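PDB 3NF2: putative polyprenyl synthetase, which probably joins isoprenyl diphosphate units into longer polyprenyl chains, as magnesium-dependent prenyltransferases of the FPP/GGPP synthase family do. Local coordinates for residues Arg143-Arg147 and Val197-Glu203; Pro78-Ala82 and Ala129-Leu133. All blocks are in the same frame, centred on the assembly; numbering follows the deposited sequence. Where two conformers were deposited one is given.

Overall arrangement
The two contacts belong to one bundle of helices, and their centres lie about 12 Å apart on the same side of the chain's centre. Contact 2 is the buried one: it joins helix 77-98 to helix 115-134 through aliphatic groups. Contact 1 is partly buried and sets helix 139-165 against the end of helix 173-198, the turn beyond it and the start of helix 203-230; there an apolar patch gives way to charged pairs. No helix is common to both, yet the contacts touch: Leu198 of contact 1 packs on Gly79 of contact 2, and Thr145 on Asn130 and Leu133. Each also reaches the second subunit, contact 2 through the salt bridge from Glu131 to Arg153 of that subunit.

Contact 1 (Arg143-Arg147 and Val197-Glu203); sequences RATRR and VLGGADE
Ala144 and Val197 bring the backbones nearest, their CA atoms 5.8 Å apart, where helix 139-165 meets the end of helix 173-198, which closes in a Schellman motif with Gly200 at positive phi. Val197 fills the middle: CG1, anti to its own N (chi1 176°), presses on Ala144 N and on Arg143 CB, the latter at 3.7 Å. Leu198 adds CD2, 3.8 Å from Ala144 CB. Beyond this patch, Glu203, in the first turn of helix 203-230, sends its carboxylate between two arginines. Arg147 NH2 donates to Glu203 OE2 at 3.2 Å, from above the carboxylate plane, with an N-H...O angle of 147°. Arg143 NE lies 4.0 Å from Glu203 OE1, a long salt bridge of charges alone: the oxygen lies well out of the guanidinium plane and no N-H points at it. Arg147 NH1 is paired with Asp207 and Glu210. With an alanine at Glu203, Arg143 is likely to lose this acidic neighbour and Arg147 NH2 one carboxylate, while Asp207 and Glu210 would still hold NH1. The contact is thus a salt-bridge network beside a small aliphatic patch, tying the start of helix 203-230 to helix 139-165 largely by charge.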
ATOM      1  N   ARG A 143      -4.015  -2.563  18.914  1.00 50.51           N
ATOM      2  CA  ARG A 143      -5.283  -3.231  18.658  1.00 50.87           C
ATOM      3  C   ARG A 143      -6.112  -2.469  17.624  1.00 45.65           C
ATOM      4  O   ARG A 143      -6.793  -3.073  16.796  1.00 50.21           O
ATOM      5  CB  ARG A 143      -6.052  -3.416  19.970  1.00 53.17           C
ATOM      6  CG  ARG A 143      -5.690  -4.697  20.726  1.00 57.64           C
ATOM      7  CD  ARG A 143      -5.990  -4.580  22.218  1.00 58.95           C
ATOM      8  NE  ARG A 143      -7.109  -3.679  22.482  1.00 60.15           N
ATOM      9  CZ  ARG A 143      -7.341  -3.074  23.649  1.00 71.05           C
ATOM     10  NH1 ARG A 143      -6.530  -3.268  24.694  1.00 54.90           N
ATOM     11  NH2 ARG A 143      -8.393  -2.261  23.767  1.00 66.62           N
ATOM     12  N   ALA A 144      -6.032  -1.146  17.666  1.00 43.10           N
ATOM     13  CA  ALA A 144      -6.704  -0.291  16.696  1.00 44.01           C
ATOM     14  C   ALA A 144      -6.114  -0.452  15.289  1.00 47.18           C
ATOM     15  O   ALA A 144      -6.858  -0.417  14.308  1.00 48.63           O
ATOM     16  CB  ALA A 144      -6.643   1.159  17.139  1.00 36.89           C
ATOM     17  N   THR A 145      -4.792  -0.639  15.204  1.00 48.39           N
ATOM     18  CA  THR A 145      -4.112  -0.898  13.926  1.00 47.66           C
ATOM     19  C   THR A 145      -4.512  -2.267  13.361  1.00 46.57           C
ATOM     20  O   THR A 145      -4.630  -2.427  12.147  1.00 48.44           O
ATOM     21  CB  THR A 145      -2.561  -0.790  14.040  1.00 48.16           C
ATOM     22  OG1 THR A 145      -2.205   0.368  14.801  1.00 51.12           O
ATOM     23  CG2 THR A 145      -1.898  -0.683  12.654  1.00 43.46           C
ATOM     24  N   ARG A 146      -4.732  -3.234  14.253  1.00 45.79           N
ATOM     25  CA  ARG A 146      -5.220  -4.577  13.907  1.00 47.40           C
ATOM     26  C   ARG A 146      -6.569  -4.503  13.187  1.00 50.89           C
ATOM     27  O   ARG A 146      -6.798  -5.210  12.204  1.00 54.19           O
ATOM     28  CB  ARG A 146      -5.345  -5.416  15.187  1.00 50.05           C
ATOM     29  CG  ARG A 146      -6.012  -6.778  15.052  1.00 50.60           C
ATOM     30  CD  ARG A 146      -5.004  -7.891  15.190  1.00 53.55           C
ATOM     31  NE  ARG A 146      -5.556  -9.192  14.818  1.00 68.06           N
ATOM     32  CZ  ARG A 146      -5.935 -10.134  15.680  1.00 73.71           C
ATOM     33  NH1 ARG A 146      -5.833  -9.928  16.989  1.00 74.93           N
ATOM     34  NH2 ARG A 146      -6.417 -11.287  15.229  1.00 68.86           N
ATOM     35  N   ARG A 147      -7.441  -3.627  13.682  1.00 47.98           N
ATOM     36  CA  ARG A 147      -8.764  -3.403  13.116  1.00 51.05           C
ATOM     37  C   ARG A 147      -8.669  -2.700  11.774  1.00 50.09           C
ATOM     38  O   ARG A 147      -9.463  -2.966  10.877  1.00 51.67           O
ATOM     39  CB  ARG A 147      -9.614  -2.533  14.051  1.00 53.34           C
ATOM     40  CG  ARG A 147      -9.776  -3.059  15.466  1.00 59.44           C
ATOM     41  CD  ARG A 147     -10.876  -4.072  15.563  1.00 69.08           C
ATOM     42  NE  ARG A 147     -10.848  -4.767  16.845  1.00 71.15           N
ATOM     43  CZ  ARG A 147     -11.828  -5.544  17.292  1.00 67.52           C
ATOM     44  NH1 ARG A 147     -12.925  -5.714  16.562  1.00 58.53           N
ATOM     45  NH2 ARG A 147     -11.714  -6.142  18.472  1.00 70.93           N
ATOM     46  N   VAL A 197     -11.845   1.176  20.675  1.00 54.68           N
ATOM     47  CA  VAL A 197     -10.606   0.433  20.881  1.00 54.68           C
ATOM     48  C   VAL A 197      -9.508   1.357  21.426  1.00 58.81           C
ATOM     49  O   VAL A 197      -8.736   0.955  22.302  1.00 55.29           O
ATOM     50  CB  VAL A 197     -10.149  -0.287  19.587  1.00 56.86           C
ATOM     51  CG1 VAL A 197      -8.814  -0.974  19.782  1.00 53.53           C
ATOM     52  CG2 VAL A 197     -11.170  -1.335  19.179  1.00 56.32           C
ATOM     53  N   LEU A 198      -9.481   2.599  20.934  1.00 59.38           N
ATOM     54  CA  LEU A 198      -8.531   3.614  21.406  1.00 61.18           C
ATOM     55  C   LEU A 198      -8.843   4.087  22.832  1.00 64.11           C
ATOM     56  O   LEU A 198      -7.948   4.530  23.556  1.00 64.06           O
ATOM     57  CB  LEU A 198      -8.477   4.807  20.437  1.00 58.16           C
ATOM     58  CG  LEU A 198      -7.754   4.603  19.095  1.00 58.81           C
ATOM     59  CD1 LEU A 198      -7.927   5.801  18.155  1.00 46.49           C
ATOM     60  CD2 LEU A 198      -6.269   4.289  19.294  1.00 53.11           C
ATOM     61  N   GLY A 199     -10.113   3.978  23.222  1.00 66.85           N
ATOM     62  CA  GLY A 199     -10.563   4.330  24.570  1.00 64.92           C
ATOM     63  C   GLY A 199     -10.556   3.179  25.569  1.00 63.26           C
ATOM     64  O   GLY A 199     -11.063   3.325  26.679  1.00 65.66           O
ATOM     65  N   GLY A 200     -10.002   2.033  25.172  1.00 64.95           N
ATOM     66  CA  GLY A 200      -9.800   0.897  26.081  1.00 63.44           C
ATOM     67  C   GLY A 200     -10.800  -0.257  26.083  1.00 68.23           C
ATOM     68  O   GLY A 200     -10.639  -1.196  26.871  1.00 67.55           O
ATOM     69  N   ALA A 201     -11.820  -0.201  25.216  1.00 69.70           N
ATOM     70  CA  ALA A 201     -12.866  -1.246  25.127  1.00 65.89           C
ATOM     71  C   ALA A 201     -12.314  -2.652  24.855  1.00 63.63           C
ATOM     72  O   ALA A 201     -11.333  -2.793  24.117  1.00 64.17           O
ATOM     73  CB  ALA A 201     -13.888  -0.880  24.066  1.00 68.10           C
ATOM     74  N   ASP A 202     -12.947  -3.677  25.442  1.00 61.41           N
ATOM     75  CA  ASP A 202     -12.508  -5.075  25.284  0.50 62.33           C
ATOM     76  C   ASP A 202     -12.874  -5.610  23.898  1.00 61.68           C
ATOM     77  O   ASP A 202     -13.657  -4.993  23.170  1.00 52.33           O
ATOM     78  CB  ASP A 202     -13.090  -5.982  26.390  0.50 62.94           C
ATOM     79  CG  ASP A 202     -12.322  -7.306  26.545  0.50 61.64           C
ATOM     80  OD1 ASP A 202     -12.943  -8.387  26.433  0.50 53.68           O
ATOM     81  OD2 ASP A 202     -11.093  -7.267  26.762  0.50 65.28           O
ATOM     82  N   GLU A 203     -12.311  -6.767  23.556  1.00 64.28           N
ATOM     83  CA  GLU A 203     -12.444  -7.375  22.238  1.00 71.78           C
ATOM     84  C   GLU A 203     -13.882  -7.710  21.837  1.00 74.57           C
ATOM     85  O   GLU A 203     -14.193  -7.746  20.650  1.00 76.15           O
ATOM     86  CB  GLU A 203     -11.530  -8.608  22.133  1.00 74.00           C
ATOM     87  CG  GLU A 203     -10.545  -8.580  20.938  1.00 82.62           C
ATOM     88  CD  GLU A 203      -9.482  -7.466  21.023  1.00 91.23           C
ATOM     89  OE1 GLU A 203      -9.072  -7.095  22.146  1.00 97.75           O
ATOM     90  OE2 GLU A 203      -9.047  -6.967  19.959  1.00 88.16           O
TER

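Contact 2 (Pro78-Ala82 and Ala129-Leu133); sequences PGAVA and ANEVL
Val132 leans on the helical turn Pro78-Ala82, its CG1 resting 3.4 Å from Pro78 O and 3.9 Å from Val81 CG1. The setting is an antiparallel helix pair in the all-helical fold of the polyprenyl synthetases: the axes of segments 78-82 and 129-133 approach to 8.7 Å and run at 175°. The valine side chains of Val81 and Val132 meet at about a right angle. In Val132, CG1 is anti to the backbone N (chi1 151°, some way off the staggered value), which carries this methyl toward helix 77-98. Leu133 makes a second point of contact with its forked end. Its CD1 touches Ala82 CB at 3.8 Å, while CD2 lies against the backbone of Pro78 and near its ring, 4.0 Å from Pro78 CB.

Within the two segments the backbones come closest at the alanines, where the CA atoms of Ala82 and Ala129 are only 4.2 Å apart. Neither residue carries more than a methyl group, which probably allows so short an approach. Pro78 O, which the Val132 methyl touches, is already engaged within its own helix by Ala82 N, and the two segments meet by van der Waals packing alone.

Further out, other helices hold these groups in place. Helix 5-25 packs on helix 77-98, with Ala16 on Ala80, which points away from the contact, and Val19 on Val81. Helix 139-165 brings Leu148 against Ala82, and helix 173-198 adds Ile194 on Leu133 and Leu198 on Pro78. The contact thus joins two helices within a wider bundle, down to the methyl of Ala129, whose CB sits 3.5 Å from Ala82 O.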
ATOM      1  N   PRO A  78      -7.173  10.099  16.117  1.00 54.65           N
ATOM      2  CA  PRO A  78      -6.221   9.258  15.378  1.00 50.96           C
ATOM      3  C   PRO A  78      -6.911   8.185  14.538  1.00 51.96           C
ATOM      4  O   PRO A  78      -6.498   7.926  13.398  1.00 53.27           O
ATOM      5  CB  PRO A  78      -5.408   8.596  16.490  1.00 50.53           C
ATOM      6  CG  PRO A  78      -5.429   9.576  17.598  1.00 44.59           C
ATOM      7  CD  PRO A  78      -6.750  10.279  17.523  1.00 52.95           C
ATOM      8  N   GLY A  79      -7.963   7.597  15.106  1.00 52.58           N
ATOM      9  CA  GLY A  79      -8.765   6.577  14.439  1.00 44.33           C
ATOM     10  C   GLY A  79      -9.479   7.104  13.215  1.00 40.16           C
ATOM     11  O   GLY A  79      -9.510   6.439  12.194  1.00 48.31           O
ATOM     12  N   ALA A  80     -10.037   8.307  13.312  1.00 42.32           N
ATOM     13  CA  ALA A  80     -10.736   8.945  12.191  1.00 42.22           C
ATOM     14  C   ALA A  80      -9.794   9.342  11.070  1.00 46.76           C
ATOM     15  O   ALA A  80     -10.176   9.306   9.899  1.00 46.37           O
ATOM     16  CB  ALA A  80     -11.487  10.176  12.667  1.00 44.26           C
ATOM     17  N   VAL A  81      -8.582   9.750  11.446  1.00 43.74           N
ATOM     18  CA  VAL A  81      -7.564  10.191  10.499  1.00 42.34           C
ATOM     19  C   VAL A  81      -7.043   8.971   9.723  1.00 41.58           C
ATOM     20  O   VAL A  81      -6.988   8.984   8.493  1.00 38.18           O
ATOM     21  CB  VAL A  81      -6.432  11.007  11.221  1.00 44.97           C
ATOM     22  CG1 VAL A  81      -5.191  11.181  10.346  1.00 39.02           C
ATOM     23  CG2 VAL A  81      -6.951  12.373  11.635  1.00 37.94           C
ATOM     24  N   ALA A  82      -6.730   7.908  10.449  1.00 34.59           N
ATOM     25  CA  ALA A  82      -6.267   6.665   9.847  1.00 41.29           C
ATOM     26  C   ALA A  82      -7.288   6.068   8.863  1.00 46.71           C
ATOM     27  O   ALA A  82      -6.905   5.602   7.778  1.00 48.60           O
ATOM     28  CB  ALA A  82      -5.916   5.661  10.930  1.00 35.88           C
ATOM     29  N   ALA A 129      -1.225   5.997   7.684  1.00 47.30           N
ATOM     30  CA  ALA A 129      -2.397   5.651   8.480  1.00 42.17           C
ATOM     31  C   ALA A 129      -1.992   4.773   9.631  1.00 43.09           C
ATOM     32  O   ALA A 129      -2.427   4.986  10.765  1.00 43.69           O
ATOM     33  CB  ALA A 129      -3.448   4.946   7.619  1.00 42.82           C
ATOM     34  N   ASN A 130      -1.152   3.789   9.327  1.00 41.29           N
ATOM     35  CA  ASN A 130      -0.586   2.903  10.336  1.00 48.40           C
ATOM     36  C   ASN A 130       0.300   3.658  11.318  1.00 50.50           C
ATOM     37  O   ASN A 130       0.312   3.351  12.508  1.00 54.02           O
ATOM     38  CB  ASN A 130       0.218   1.779   9.670  1.00 49.14           C
ATOM     39  CG  ASN A 130      -0.655   0.820   8.903  1.00 44.22           C
ATOM     40  OD1 ASN A 130      -1.730   0.452   9.351  1.00 46.22           O
ATOM     41  ND2 ASN A 130      -0.189   0.401   7.741  1.00 60.77           N
ATOM     42  N   GLU A 131       1.026   4.652  10.807  1.00 51.28           N
ATOM     43  CA  GLU A 131       1.887   5.503  11.618  1.00 51.94           C
ATOM     44  C   GLU A 131       1.065   6.327  12.599  1.00 48.43           C
ATOM     45  O   GLU A 131       1.396   6.396  13.773  1.00 44.57           O
ATOM     46  CB  GLU A 131       2.704   6.443  10.731  1.00 53.38           C
ATOM     47  CG  GLU A 131       3.794   7.216  11.451  1.00 60.28           C
ATOM     48  CD  GLU A 131       5.089   6.426  11.560  1.00 77.70           C
ATOM     49  OE1 GLU A 131       5.198   5.569  12.469  1.00 78.12           O
ATOM     50  OE2 GLU A 131       6.004   6.666  10.738  1.00 80.55           O
ATOM     51  N   VAL A 132      -0.009   6.937  12.106  1.00 43.19           N
ATOM     52  CA  VAL A 132      -0.856   7.818  12.906  1.00 43.76           C
ATOM     53  C   VAL A 132      -1.417   7.112  14.149  1.00 48.12           C
ATOM     54  O   VAL A 132      -1.610   7.735  15.194  1.00 49.99           O
ATOM     55  CB  VAL A 132      -1.954   8.475  12.019  1.00 40.81           C
ATOM     56  CG1 VAL A 132      -3.232   8.806  12.795  1.00 43.27           C
ATOM     57  CG2 VAL A 132      -1.399   9.722  11.354  1.00 45.69           C
ATOM     58  N   LEU A 133      -1.628   5.804  14.038  1.00 49.97           N
ATOM     59  CA  LEU A 133      -2.078   5.002  15.169  1.00 53.75           C
ATOM     60  C   LEU A 133      -0.923   4.512  16.037  1.00 51.99           C
ATOM     61  O   LEU A 133      -0.941   4.709  17.244  1.00 53.05           O
ATOM     62  CB  LEU A 133      -2.934   3.818  14.697  1.00 52.23           C
ATOM     63  CG  LEU A 133      -4.264   4.194  14.034  1.00 54.87           C
ATOM     64  CD1 LEU A 133      -4.904   2.972  13.387  1.00 45.77           C
ATOM     65  CD2 LEU A 133      -5.219   4.852  15.039  1.00 55.98           C
TER